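Long-range contacts in signal recognition particle receptor FtsY (Sulfolobus acidocaldarius, PDB 5L3W), which is the receptor for the signal recognition particle, an NG-domain protein that joins a helical bundle to a P-loop nucleotide-binding domain, here holding GDP: residues Thr258-Asp263 and Val281-Gly286; Ser87-Leu92 and Ile293-Asp298; Asp46-Tyr51 and Asp263-Ile268; Val131-Lys136 and Ser163-Gln168. All blocks are in the same frame, centred on the assembly; numbering follows the deposited sequence.

From the N terminus, the turn 46-51 of the helical bundle comes first and waits until 263-268 to close contact 3. The bundle helix carrying 87-92 meets 293-298 in contact 2, so these two long loops cross and together fasten the bundle to the P-loop domain. Contact 4 (131-136 with 163-168) lies inside both loops, on the far side of the chain's centre from contact 3, and joins two helices of the P-loop domain. Contact 1 (258-263 with 281-286) is nested within contact 2, crosses contact 3 and shares Asp263 with it. Strands 280-284 and 292-294 join contacts 1 and 2 as sheet neighbours, and contact 1 also touches contact 4 through Tyr282 and Met134.

Contact 1: Thr258-Asp263 and Val281-Gly286; sequences TKVDAD and VYMGVG. With GDP (guanosine-5'-diphosphate), chain B.
Val260 and Gly284 are joined by backbone where the TKxD guanine-recognition motif of a P-loop fold (Thr258-Asp261) meets the loop leaving strand 280-284. Val260 N donates to Gly284 O at 3.0 Å, nearly along the C=O axis. This is the tight side: Val260 CG2 lies 3.9 Å from Met283 CB, the two side chains crossing at a slant, and Trp299 of helix 297-304 packs against both. Gly284 has no side chain, so GDP O6 can come within 3.0 Å of its carbonyl carbon. O6 then takes two backbone N-H groups, one from each segment: Lys259 N at 3.0 Å and Gly286 N at 3.2 Å.

The more solvent-facing side is formed by partly exposed Lys259, Asp261 and Val285, yet Asp261 OD1 still lies 3.0 Å from Val285 C; the chain after Asp261 runs on to the exposed Ala262. The aliphatic part of Lys259 runs extended over one face of the guanine, while its NZ forms a salt bridge with Asp232. Gly286 O, which also accepts from Lys130 NZ, lies over the other face, so the base is sandwiched. Asp261 reaches the base edge because its CG sits between its own backbone N and carbonyl carbon (chi1 55°). The carboxylate takes two donors, one per oxygen, which holds it from rotating: GDP N1 gives to Asp261 OD1 at 2.8 Å, and GDP N2 gives to Asp261 OD2 at 2.8 Å in an almost straight bond of 178°.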
loop_
_atom_site.group_PDB
_atom_site.type_symbol
_atom_site.label_atom_id
_atom_site.label_comp_id
_atom_site.label_asym_id
_atom_site.label_seq_id
_atom_site.Cartn_x
_atom_site.Cartn_y
_atom_site.Cartn_z
ATOM N N THR A 258 2.445 -1.797 6.801
ATOM C CA THR A 258 2.379 -1.083 8.063
ATOM C C THR A 258 3.790 -0.758 8.511
ATOM O O THR A 258 4.762 -1.326 8.007
ATOM C CB THR A 258 1.671 -1.913 9.131
ATOM O OG1 THR A 258 2.501 -3.031 9.470
ATOM C CG2 THR A 258 0.351 -2.435 8.582
ATOM N N LYS A 259 3.884 0.176 9.462
ATOM C CA LYS A 259 5.126 0.570 10.111
ATOM C C LYS A 259 6.125 1.194 9.143
ATOM O O LYS A 259 7.335 1.195 9.412
ATOM C CB LYS A 259 5.758 -0.622 10.844
ATOM C CG LYS A 259 4.898 -1.146 11.979
ATOM C CD LYS A 259 5.370 -2.488 12.485
ATOM C CE LYS A 259 4.337 -3.070 13.441
ATOM N NZ LYS A 259 4.332 -4.556 13.409
ATOM N N VAL A 260 5.644 1.754 8.030
ATOM C CA VAL A 260 6.548 2.405 7.088
ATOM C C VAL A 260 7.228 3.601 7.742
ATOM O O VAL A 260 8.353 3.960 7.369
ATOM C CB VAL A 260 5.801 2.790 5.784
ATOM C CG1 VAL A 260 6.742 3.450 4.812
ATOM C CG2 VAL A 260 5.235 1.553 5.099
ATOM N N ASP A 261 6.595 4.206 8.757
ATOM C CA ASP A 261 7.232 5.304 9.492
ATOM C C ASP A 261 8.484 4.863 10.250
ATOM O O ASP A 261 9.353 5.696 10.537
ATOM C CB ASP A 261 6.242 5.920 10.474
ATOM C CG ASP A 261 5.656 4.879 11.424
ATOM O OD1 ASP A 261 4.939 3.976 10.928
ATOM O OD2 ASP A 261 5.928 4.947 12.648
ATOM N N ALA A 262 8.600 3.582 10.594
ATOM C CA ALA A 262 9.787 3.120 11.300
ATOM C C ALA A 262 10.964 2.870 10.375
ATOM O O ALA A 262 12.025 2.471 10.859
ATOM C CB ALA A 262 9.481 1.845 12.082
ATOM N N ASP A 263 10.798 3.068 9.068
ATOM C CA ASP A 263 11.860 2.898 8.074
ATOM C C ASP A 263 12.397 4.300 7.788
ATOM O O ASP A 263 11.873 5.036 6.951
ATOM C CB ASP A 263 11.313 2.177 6.842
ATOM C CG ASP A 263 12.196 2.324 5.602
ATOM O OD1 ASP A 263 13.441 2.400 5.721
ATOM O OD2 ASP A 263 11.622 2.343 4.491
ATOM N N VAL A 281 -1.297 -0.489 -1.774
ATOM C CA VAL A 281 -2.317 0.529 -2.021
ATOM C C VAL A 281 -2.348 1.574 -0.902
ATOM O O VAL A 281 -2.576 2.759 -1.163
ATOM C CB VAL A 281 -3.700 -0.121 -2.242
ATOM C CG1 VAL A 281 -3.705 -0.887 -3.563
ATOM C CG2 VAL A 281 -4.049 -1.086 -1.120
ATOM N N TYR A 282 -2.083 1.175 0.340
ATOM C CA TYR A 282 -1.931 2.160 1.407
ATOM C C TYR A 282 -0.750 1.769 2.277
ATOM O O TYR A 282 -0.255 0.641 2.205
ATOM C CB TYR A 282 -3.206 2.314 2.262
ATOM C CG TYR A 282 -4.348 2.891 1.460
ATOM C CD1 TYR A 282 -4.525 4.258 1.357
ATOM C CD2 TYR A 282 -5.222 2.059 0.769
ATOM C CE1 TYR A 282 -5.550 4.786 0.592
ATOM C CE2 TYR A 282 -6.251 2.578 0.003
ATOM C CZ TYR A 282 -6.411 3.936 -0.085
ATOM O OH TYR A 282 -7.436 4.448 -0.849
ATOM N N MET A 283 -0.295 2.732 3.090
ATOM C CA MET A 283 0.837 2.544 3.987
ATOM C C MET A 283 0.483 3.090 5.362
ATOM O O MET A 283 0.051 4.241 5.485
ATOM C CB MET A 283 2.098 3.247 3.462
ATOM C CG MET A 283 2.459 2.906 2.030
ATOM S SD MET A 283 4.049 3.578 1.510
ATOM C CE MET A 283 3.758 5.352 1.538
ATOM N N GLY A 284 0.653 2.257 6.389
ATOM C CA GLY A 284 0.542 2.732 7.758
ATOM C C GLY A 284 1.817 3.466 8.138
ATOM O O GLY A 284 2.926 2.980 7.893
ATOM N N VAL A 285 1.661 4.647 8.726
ATOM C CA VAL A 285 2.795 5.494 9.056
ATOM C C VAL A 285 2.708 5.941 10.509
ATOM O O VAL A 285 3.196 7.019 10.863
ATOM C CB VAL A 285 2.874 6.711 8.111
ATOM C CG1 VAL A 285 3.061 6.253 6.655
ATOM C CG2 VAL A 285 1.632 7.578 8.261
ATOM N N GLY A 286 2.122 5.117 11.365
ATOM C CA GLY A 286 2.003 5.468 12.766
ATOM C C GLY A 286 0.913 4.654 13.441
ATOM O O GLY A 286 0.342 3.737 12.854
HETATM P PB GDP B . -2.359 -7.421 15.151
HETATM O O1B GDP B . -3.811 -7.017 15.051
HETATM O O2B GDP B . -1.951 -8.114 13.872
HETATM O O3B GDP B . -2.137 -8.383 16.290
HETATM O O3A GDP B . -1.479 -6.084 15.290
HETATM P PA GDP B . -1.957 -4.728 16.029
HETATM O O1A GDP B . -3.038 -3.981 15.282
HETATM O O2A GDP B . -2.367 -5.034 17.455
HETATM O "O5'" GDP B . -0.592 -3.891 15.996
HETATM C "C5'" GDP B . 0.550 -4.340 16.740
HETATM C "C4'" GDP B . 1.409 -3.134 17.103
HETATM O "O4'" GDP B . 1.918 -2.534 15.901
HETATM C "C3'" GDP B . 0.553 -2.078 17.794
HETATM O "O3'" GDP B . 1.194 -1.551 18.962
HETATM C "C2'" GDP B . 0.400 -0.992 16.755
HETATM O "O2'" GDP B . 0.270 0.297 17.353
HETATM C "C1'" GDP B . 1.666 -1.133 15.923
HETATM N N9 GDP B . 1.460 -0.575 14.572
HETATM C C8 GDP B . 0.530 -0.955 13.672
HETATM N N7 GDP B . 0.608 -0.208 12.545
HETATM C C5 GDP B . 1.618 0.671 12.716
HETATM C C6 GDP B . 2.257 1.746 11.919
HETATM O O6 GDP B . 1.865 2.024 10.769
HETATM N N1 GDP B . 3.269 2.422 12.472
HETATM C C2 GDP B . 3.729 2.158 13.712
HETATM N N2 GDP B . 4.765 2.892 14.191
HETATM N N3 GDP B . 3.196 1.187 14.496
HETATM C C4 GDP B . 2.167 0.429 14.057
#

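Contact 2: Ser87-Leu92 and Ile293-Asp298; sequences SITEIL and IPFSPD
This is a largely apolar meeting of Ile88, Thr89 and Leu92 with Phe295 and Pro297, where the long bundle helix 73-93 runs past the link between edge strand 292-294 and the C-terminal helix 297-304. The Phe295 ring reaches across to the helix, its far end directed at Thr89. Thr89 OG1 lies in the ring plane, 3.0 Å from Phe295 CZ, an edge-on approach that sets the hydroxyl oxygen against the ring's rim; the same OG1 is hydrogen-bonded to Lys85 O one turn back. One turn on, Leu92 CD1 meets another part of that rim, 3.5 Å from Phe295 CD1. The ring's chi1 of 126° is close to eclipsed, a somewhat strained setting that nonetheless directs it between these two side chains.

Beside the ring, Ile88 CG2 lies 3.8 Å from Pro297 CA, and the two side chains cross at an angle. CG2 faces the proline because it stands anti to the backbone N of Ile88, while CG1 lies beside that N. Further in, Phe300 covers both Ile88 and Leu92. Ser296, as N-cap, bonds through OG to Trp299 N, which caps the start of helix 297-304 just after Phe295. A C-terminal helix of the P-loop domain laid against the helical bundle in this way is characteristic of the NG architecture of SRP-type proteins.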
loop_
_atom_site.group_PDB
_atom_site.type_symbol
_atom_site.label_atom_id
_atom_site.label_comp_id
_atom_site.label_asym_id
_atom_site.label_seq_id
_atom_site.Cartn_x
_atom_site.Cartn_y
_atom_site.Cartn_z
ATOM N N SER A 87 9.462 5.393 -11.372
ATOM C CA SER A 87 10.012 4.089 -10.991
ATOM C C SER A 87 9.448 3.630 -9.650
ATOM O O SER A 87 9.044 2.475 -9.501
ATOM C CB SER A 87 11.539 4.150 -10.898
ATOM O OG SER A 87 12.162 4.504 -12.107
ATOM N N ILE A 88 9.432 4.527 -8.656
ATOM C CA ILE A 88 8.888 4.195 -7.341
ATOM C C ILE A 88 7.420 3.794 -7.448
ATOM O O ILE A 88 6.965 2.872 -6.765
ATOM C CB ILE A 88 9.099 5.376 -6.372
ATOM C CG1 ILE A 88 10.597 5.548 -6.105
ATOM C CG2 ILE A 88 8.377 5.138 -5.030
ATOM C CD1 ILE A 88 10.946 6.818 -5.355
ATOM N N THR A 89 6.664 4.466 -8.318
ATOM C CA THR A 89 5.269 4.103 -8.564
ATOM C C THR A 89 5.157 2.708 -9.155
ATOM O O THR A 89 4.292 1.918 -8.757
ATOM C CB THR A 89 4.619 5.121 -9.515
ATOM O OG1 THR A 89 4.551 6.399 -8.868
ATOM C CG2 THR A 89 3.203 4.664 -9.917
ATOM N N GLU A 90 6.023 2.390 -10.114
ATOM C CA GLU A 90 6.040 1.046 -10.682
ATOM C C GLU A 90 6.414 -0.010 -9.633
ATOM O O GLU A 90 5.812 -1.091 -9.592
ATOM C CB GLU A 90 6.999 1.019 -11.869
ATOM C CG GLU A 90 7.130 -0.334 -12.517
ATOM C CD GLU A 90 8.079 -0.293 -13.694
ATOM O OE1 GLU A 90 8.949 0.617 -13.717
ATOM O OE2 GLU A 90 7.951 -1.159 -14.596
ATOM N N ILE A 91 7.393 0.291 -8.778
ATOM C CA ILE A 91 7.805 -0.634 -7.718
ATOM C C ILE A 91 6.632 -0.954 -6.794
ATOM O O ILE A 91 6.350 -2.118 -6.493
ATOM C CB ILE A 91 8.979 -0.041 -6.913
ATOM C CG1 ILE A 91 10.176 0.310 -7.794
ATOM C CG2 ILE A 91 9.441 -0.999 -5.814
ATOM C CD1 ILE A 91 10.680 -0.838 -8.500
ATOM N N LEU A 92 5.936 0.076 -6.320
ATOM C CA LEU A 92 4.958 -0.108 -5.255
ATOM C C LEU A 92 3.603 -0.588 -5.744
ATOM O O LEU A 92 2.998 -1.454 -5.115
ATOM C CB LEU A 92 4.771 1.209 -4.497
ATOM C CG LEU A 92 6.018 1.587 -3.714
ATOM C CD1 LEU A 92 5.994 3.071 -3.599
ATOM C CD2 LEU A 92 5.970 0.935 -2.354
ATOM N N ILE A 293 -1.729 6.462 4.667
ATOM C CA ILE A 293 -1.631 7.350 3.520
ATOM C C ILE A 293 -1.726 6.510 2.261
ATOM O O ILE A 293 -1.339 5.330 2.266
ATOM C CB ILE A 293 -0.343 8.188 3.549
ATOM C CG1 ILE A 293 0.902 7.297 3.533
ATOM C CG2 ILE A 293 -0.339 9.094 4.760
ATOM C CD1 ILE A 293 2.208 8.135 3.447
ATOM N N PRO A 294 -2.262 7.066 1.179
ATOM C CA PRO A 294 -2.148 6.394 -0.113
ATOM C C PRO A 294 -0.681 6.196 -0.428
ATOM O O PRO A 294 0.202 6.815 0.171
ATOM C CB PRO A 294 -2.810 7.371 -1.099
ATOM C CG PRO A 294 -3.662 8.292 -0.241
ATOM C CD PRO A 294 -2.928 8.380 1.073
ATOM N N PHE A 295 -0.418 5.289 -1.355
ATOM C CA PHE A 295 0.928 5.166 -1.869
ATOM C C PHE A 295 1.378 6.529 -2.375
ATOM O O PHE A 295 0.633 7.231 -3.066
ATOM C CB PHE A 295 0.981 4.128 -2.987
ATOM C CG PHE A 295 1.577 4.646 -4.249
ATOM C CD1 PHE A 295 2.953 4.638 -4.425
ATOM C CD2 PHE A 295 0.769 5.166 -5.254
ATOM C CE1 PHE A 295 3.513 5.125 -5.583
ATOM C CE2 PHE A 295 1.322 5.654 -6.418
ATOM C CZ PHE A 295 2.695 5.632 -6.582
ATOM N N SER A 296 2.580 6.912 -1.995
ATOM C CA SER A 296 3.109 8.181 -2.450
ATOM C C SER A 296 4.570 8.018 -2.823
ATOM O O SER A 296 5.403 7.726 -1.953
ATOM C CB SER A 296 2.961 9.250 -1.371
ATOM O OG SER A 296 3.704 10.398 -1.724
ATOM N N PRO A 297 4.927 8.194 -4.097
ATOM C CA PRO A 297 6.353 8.297 -4.430
ATOM C C PRO A 297 7.051 9.406 -3.663
ATOM O O PRO A 297 8.235 9.254 -3.331
ATOM C CB PRO A 297 6.339 8.551 -5.942
ATOM C CG PRO A 297 5.003 9.107 -6.218
ATOM C CD PRO A 297 4.072 8.437 -5.263
ATOM N N ASP A 298 6.342 10.509 -3.352
ATOM C CA ASP A 298 6.948 11.651 -2.650
ATOM C C ASP A 298 7.474 11.259 -1.270
ATOM O O ASP A 298 8.533 11.729 -0.845
ATOM C CB ASP A 298 5.932 12.791 -2.516
ATOM C CG ASP A 298 5.751 13.576 -3.805
ATOM O OD1 ASP A 298 6.724 13.704 -4.569
ATOM O OD2 ASP A 298 4.635 14.070 -4.055
#

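Contact 3: Asp46-Tyr51 and Asp263-Ile268; sequences DSDVSY and DAKGGI
Gly267 fits directly against the turn Ser47-Asp48, with its backbone doing the touching. Its N gives a weak bond to Ser47 O at 3.1 Å, bent to 122°, and its CA comes within 3.3 Å of the same oxygen as a CA-H...O contact. Val49 CG2 lies against the same carbon, 3.8 Å from Gly267 CA, so the bare glycine lets two backbones meet closely.

Outside this core the side chains line up along the rim. Asp48 lies alongside Ile268, pointing the same way, with OD2 3.7 Å from Ile268 CG1. The extended chain of Lys265 passes Asp48 at a slant, and its CD lies 3.7 Å from Asp46 O. The ammonium does not close on the carboxylate of Asp48: Lys265 NZ stays 4.6 Å from Asp48 OD2.

The second shell sets both backbones. Asp48, at positive phi, is the C-prime residue of a Schellman motif, in which Val49 N and Asp48 N bond back to Leu44 O and Leu45 O. Ser47 OG is gripped by Ile304 O and Gln43 O. In the other segment, Asp263 OD1 accepts from Gly266 N at 3.2 Å, forming an Asx motif in which the N-H comes to OD1 from above the carboxylate plane, and its OD2 accepts from Ala269 N.

Asp263-Gly267 (DAKGG) probably corresponds to the DARGG motif of SRP-type proteins, and Gln43-Val49 probably to their ALLEADV motif. They meet where the turn between helices 34-46 and 51-66 of the bundle abuts the start of helix 267-275, with the C-terminal helix 297-304 close by at Ser47.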
loop_
_atom_site.group_PDB
_atom_site.type_symbol
_atom_site.label_atom_id
_atom_site.label_comp_id
_atom_site.label_asym_id
_atom_site.label_seq_id
_atom_site.Cartn_x
_atom_site.Cartn_y
_atom_site.Cartn_z
ATOM N N ASP A 46 23.204 3.760 0.551
ATOM C CA ASP A 46 23.236 4.326 1.900
ATOM C C ASP A 46 21.844 4.312 2.526
ATOM O O ASP A 46 21.688 3.956 3.701
ATOM C CB ASP A 46 23.783 5.758 1.844
ATOM C CG ASP A 46 24.448 6.203 3.145
ATOM O OD1 ASP A 46 24.387 5.479 4.174
ATOM O OD2 ASP A 46 25.057 7.296 3.144
ATOM N N SER A 47 20.817 4.677 1.745
ATOM C CA SER A 47 19.433 4.787 2.214
ATOM C C SER A 47 18.698 3.454 2.216
ATOM O O SER A 47 17.474 3.424 2.083
ATOM C CB SER A 47 18.649 5.779 1.343
ATOM O OG SER A 47 19.145 7.091 1.534
ATOM N N ASP A 48 19.425 2.354 2.370
ATOM C CA ASP A 48 18.859 1.009 2.511
ATOM C C ASP A 48 18.123 0.539 1.270
ATOM O O ASP A 48 17.349 -0.402 1.359
ATOM C CB ASP A 48 17.892 0.889 3.703
ATOM C CG ASP A 48 18.591 0.999 5.046
ATOM O OD1 ASP A 48 19.774 0.600 5.161
ATOM O OD2 ASP A 48 17.936 1.476 5.995
ATOM N N VAL A 49 18.308 1.188 0.121
ATOM C CA VAL A 49 17.741 0.647 -1.106
ATOM C C VAL A 49 18.547 -0.580 -1.510
ATOM O O VAL A 49 19.785 -0.539 -1.540
ATOM C CB VAL A 49 17.729 1.713 -2.209
ATOM C CG1 VAL A 49 17.078 1.164 -3.461
ATOM C CG2 VAL A 49 17.000 2.982 -1.727
ATOM N N SER A 50 17.853 -1.691 -1.777
ATOM C CA SER A 50 18.527 -2.916 -2.187
ATOM C C SER A 50 19.214 -2.750 -3.545
ATOM O O SER A 50 18.960 -1.806 -4.306
ATOM C CB SER A 50 17.538 -4.085 -2.285
ATOM O OG SER A 50 16.725 -3.960 -3.445
ATOM N N TYR A 51 20.052 -3.735 -3.870
ATOM C CA TYR A 51 20.850 -3.688 -5.091
ATOM C C TYR A 51 19.983 -3.765 -6.342
ATOM O O TYR A 51 20.192 -3.002 -7.296
ATOM C CB TYR A 51 21.877 -4.817 -5.075
ATOM C CG TYR A 51 22.730 -4.773 -3.830
ATOM C CD1 TYR A 51 23.594 -3.704 -3.597
ATOM C CD2 TYR A 51 22.669 -5.790 -2.880
ATOM C CE1 TYR A 51 24.379 -3.648 -2.455
ATOM C CE2 TYR A 51 23.453 -5.747 -1.736
ATOM C CZ TYR A 51 24.304 -4.671 -1.530
ATOM O OH TYR A 51 25.080 -4.623 -0.400
ATOM N N ASP A 263 10.798 3.068 9.068
ATOM C CA ASP A 263 11.860 2.898 8.074
ATOM C C ASP A 263 12.397 4.300 7.788
ATOM O O ASP A 263 11.873 5.036 6.951
ATOM C CB ASP A 263 11.313 2.177 6.842
ATOM C CG ASP A 263 12.196 2.324 5.602
ATOM O OD1 ASP A 263 13.441 2.400 5.721
ATOM O OD2 ASP A 263 11.622 2.343 4.491
ATOM N N ALA A 264 13.448 4.675 8.523
ATOM C CA ALA A 264 13.887 6.065 8.531
ATOM C C ALA A 264 14.343 6.529 7.154
ATOM O O ALA A 264 14.085 7.671 6.764
ATOM C CB ALA A 264 15.003 6.266 9.553
ATOM N N LYS A 265 15.014 5.662 6.398
ATOM C CA LYS A 265 15.698 6.088 5.185
ATOM C C LYS A 265 14.919 5.783 3.921
ATOM O O LYS A 265 15.321 6.227 2.843
ATOM C CB LYS A 265 17.080 5.439 5.111
ATOM C CG LYS A 265 17.987 5.822 6.278
ATOM C CD LYS A 265 19.232 4.947 6.307
ATOM C CE LYS A 265 20.055 5.216 7.549
ATOM N NZ LYS A 265 21.223 4.301 7.615
ATOM N N GLY A 266 13.823 5.038 4.017
ATOM C CA GLY A 266 12.925 4.854 2.916
ATOM C C GLY A 266 13.137 3.585 2.122
ATOM O O GLY A 266 12.179 3.071 1.548
ATOM N N GLY A 267 14.366 3.053 2.090
ATOM C CA GLY A 267 14.667 1.974 1.154
ATOM C C GLY A 267 14.214 0.589 1.582
ATOM O O GLY A 267 14.089 -0.294 0.725
ATOM N N ILE A 268 13.973 0.370 2.882
ATOM C CA ILE A 268 13.548 -0.948 3.347
ATOM C C ILE A 268 12.169 -1.289 2.794
ATOM O O ILE A 268 11.983 -2.338 2.158
ATOM C CB ILE A 268 13.566 -1.028 4.888
ATOM C CG1 ILE A 268 14.958 -0.704 5.464
ATOM C CG2 ILE A 268 13.085 -2.417 5.352
ATOM C CD1 ILE A 268 14.963 -0.548 7.024
#

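Contact 4: Val131-Lys136 and Ser163-Gln168; sequences VVNMLK and SKLEVQ
Helix 124-137 presents one side of its turns 131-136 to the C-terminal end of helix 152-164, and the backbones come nearest at Asn133 and Leu165, with 6.9 Å from CA to CA. Segment 163-168 leaves its helix in a Schellman motif: Glu166 takes positive phi (58°), after which Val167 swings back toward the first helix. That reversal brings the side chains of both Leu165 and Val167 toward helix 124-137.

Val132 CG1 fits against both, 3.7 Å from Val167 CG2 and 4.1 Å from Leu165 CD1. The two valines slide past each other in opposite directions, whereas Leu165 crosses at a slant. The other leucine branch, CD2, lies 3.8 Å from Asn133 OD1; the amide nitrogen of Asn133 bonds to Asp290 OD1.

Lys136 closes the outer side. Its chain is bent at chi2, chi3 and chi4, curling the ammonium back so that Lys136 NZ meets Leu165 O at 2.6 Å, in the carbonyl plane on a lone pair. This short bond serves a carbonyl at the end of a helix, where the dipole would probably welcome a positive charge.

Thr142 of strand 142-146 touches both valines. Helix 124-137 follows the P-loop and helix 152-164 links the parallel neighbours 142-146 and 168-170, so the contact pairs successive beta-alpha-beta crossover helices on one side of the sheet, the standard arrangement of a P-loop alpha/beta fold.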
loop_
_atom_site.group_PDB
_atom_site.type_symbol
_atom_site.label_atom_id
_atom_site.label_comp_id
_atom_site.label_asym_id
_atom_site.label_seq_id
_atom_site.Cartn_x
_atom_site.Cartn_y
_atom_site.Cartn_z
ATOM N N VAL A 131 -8.675 1.987 8.195
ATOM C CA VAL A 131 -9.533 1.930 7.014
ATOM C C VAL A 131 -10.946 2.403 7.353
ATOM O O VAL A 131 -11.582 3.113 6.565
ATOM C CB VAL A 131 -9.521 0.514 6.409
ATOM C CG1 VAL A 131 -10.553 0.393 5.296
ATOM C CG2 VAL A 131 -8.133 0.205 5.863
ATOM N N VAL A 132 -11.448 2.052 8.542
ATOM C CA VAL A 132 -12.740 2.582 8.970
ATOM C C VAL A 132 -12.683 4.100 9.075
ATOM O O VAL A 132 -13.605 4.805 8.643
ATOM C CB VAL A 132 -13.166 1.954 10.307
ATOM C CG1 VAL A 132 -14.418 2.659 10.834
ATOM C CG2 VAL A 132 -13.406 0.471 10.153
ATOM N N ASN A 133 -11.608 4.623 9.667
ATOM C CA ASN A 133 -11.475 6.063 9.847
ATOM C C ASN A 133 -11.527 6.789 8.509
ATOM O O ASN A 133 -12.199 7.819 8.375
ATOM C CB ASN A 133 -10.160 6.363 10.574
ATOM C CG ASN A 133 -9.985 7.836 10.879
ATOM O OD1 ASN A 133 -10.619 8.362 11.784
ATOM N ND2 ASN A 133 -9.118 8.505 10.127
ATOM N N MET A 134 -10.841 6.249 7.505
ATOM C CA MET A 134 -10.759 6.901 6.207
ATOM C C MET A 134 -12.088 6.857 5.469
ATOM O O MET A 134 -12.493 7.853 4.857
ATOM C CB MET A 134 -9.661 6.240 5.385
ATOM C CG MET A 134 -9.697 6.557 3.926
ATOM S SD MET A 134 -8.356 5.684 3.119
ATOM C CE MET A 134 -9.052 5.479 1.494
ATOM N N LEU A 135 -12.787 5.718 5.512
ATOM C CA LEU A 135 -14.090 5.638 4.857
ATOM C C LEU A 135 -15.111 6.551 5.525
ATOM O O LEU A 135 -16.017 7.066 4.859
ATOM C CB LEU A 135 -14.591 4.194 4.850
ATOM C CG LEU A 135 -13.697 3.160 4.162
ATOM C CD1 LEU A 135 -14.053 1.779 4.642
ATOM C CD2 LEU A 135 -13.821 3.227 2.653
ATOM N N LYS A 136 -14.987 6.766 6.834
ATOM C CA LYS A 136 -15.816 7.774 7.484
ATOM C C LYS A 136 -15.505 9.162 6.935
ATOM O O LYS A 136 -16.413 9.917 6.572
ATOM C CB LYS A 136 -15.614 7.727 8.999
ATOM C CG LYS A 136 -16.237 6.511 9.669
ATOM C CD LYS A 136 -17.198 6.924 10.772
ATOM C CE LYS A 136 -16.469 7.637 11.896
ATOM N NZ LYS A 136 -15.440 6.735 12.477
ATOM N N SER A 163 -15.783 1.160 19.009
ATOM C CA SER A 163 -16.444 2.095 19.907
ATOM C C SER A 163 -15.919 3.512 19.708
ATOM O O SER A 163 -16.699 4.463 19.589
ATOM C CB SER A 163 -16.248 1.637 21.350
ATOM O OG SER A 163 -17.234 2.197 22.188
ATOM N N LYS A 164 -14.592 3.676 19.666
ATOM C CA LYS A 164 -14.027 5.004 19.452
ATOM C C LYS A 164 -14.449 5.566 18.100
ATOM O O LYS A 164 -14.703 6.768 17.970
ATOM C CB LYS A 164 -12.501 4.967 19.566
ATOM C CG LYS A 164 -11.954 4.454 20.899
ATOM C CD LYS A 164 -12.057 5.491 22.014
ATOM C CE LYS A 164 -11.052 6.626 21.844
ATOM N NZ LYS A 164 -11.289 7.677 22.879
ATOM N N LEU A 165 -14.542 4.713 17.086
ATOM C CA LEU A 165 -14.893 5.161 15.745
ATOM C C LEU A 165 -16.397 5.223 15.515
ATOM O O LEU A 165 -16.824 5.655 14.439
ATOM C CB LEU A 165 -14.234 4.251 14.697
ATOM C CG LEU A 165 -12.716 4.424 14.548
ATOM C CD1 LEU A 165 -12.072 3.121 14.132
ATOM C CD2 LEU A 165 -12.386 5.512 13.541
ATOM N N GLU A 166 -17.203 4.814 16.496
ATOM C CA GLU A 166 -18.663 4.866 16.405
ATOM C C GLU A 166 -19.156 4.067 15.199
ATOM O O GLU A 166 -19.800 4.589 14.287
ATOM C CB GLU A 166 -19.163 6.314 16.351
ATOM C CG GLU A 166 -18.867 7.132 17.592
ATOM C CD GLU A 166 -19.313 8.573 17.449
ATOM O OE1 GLU A 166 -18.939 9.210 16.440
ATOM O OE2 GLU A 166 -20.039 9.064 18.344
ATOM N N VAL A 167 -18.842 2.773 15.227
ATOM C CA VAL A 167 -19.124 1.853 14.132
ATOM C C VAL A 167 -19.558 0.525 14.741
ATOM O O VAL A 167 -19.149 0.172 15.851
ATOM C CB VAL A 167 -17.885 1.700 13.207
ATOM C CG1 VAL A 167 -17.900 0.389 12.451
ATOM C CG2 VAL A 167 -17.813 2.855 12.231
ATOM N N GLN A 168 -20.425 -0.196 14.025
ATOM C CA GLN A 168 -20.942 -1.466 14.513
ATOM C C GLN A 168 -19.928 -2.585 14.308
ATOM O O GLN A 168 -19.365 -2.750 13.219
ATOM C CB GLN A 168 -22.249 -1.821 13.811
ATOM C CG GLN A 168 -22.797 -3.195 14.201
ATOM C CD GLN A 168 -23.646 -3.159 15.464
ATOM O OE1 GLN A 168 -24.635 -2.432 15.535
ATOM N NE2 GLN A 168 -23.257 -3.942 16.468
#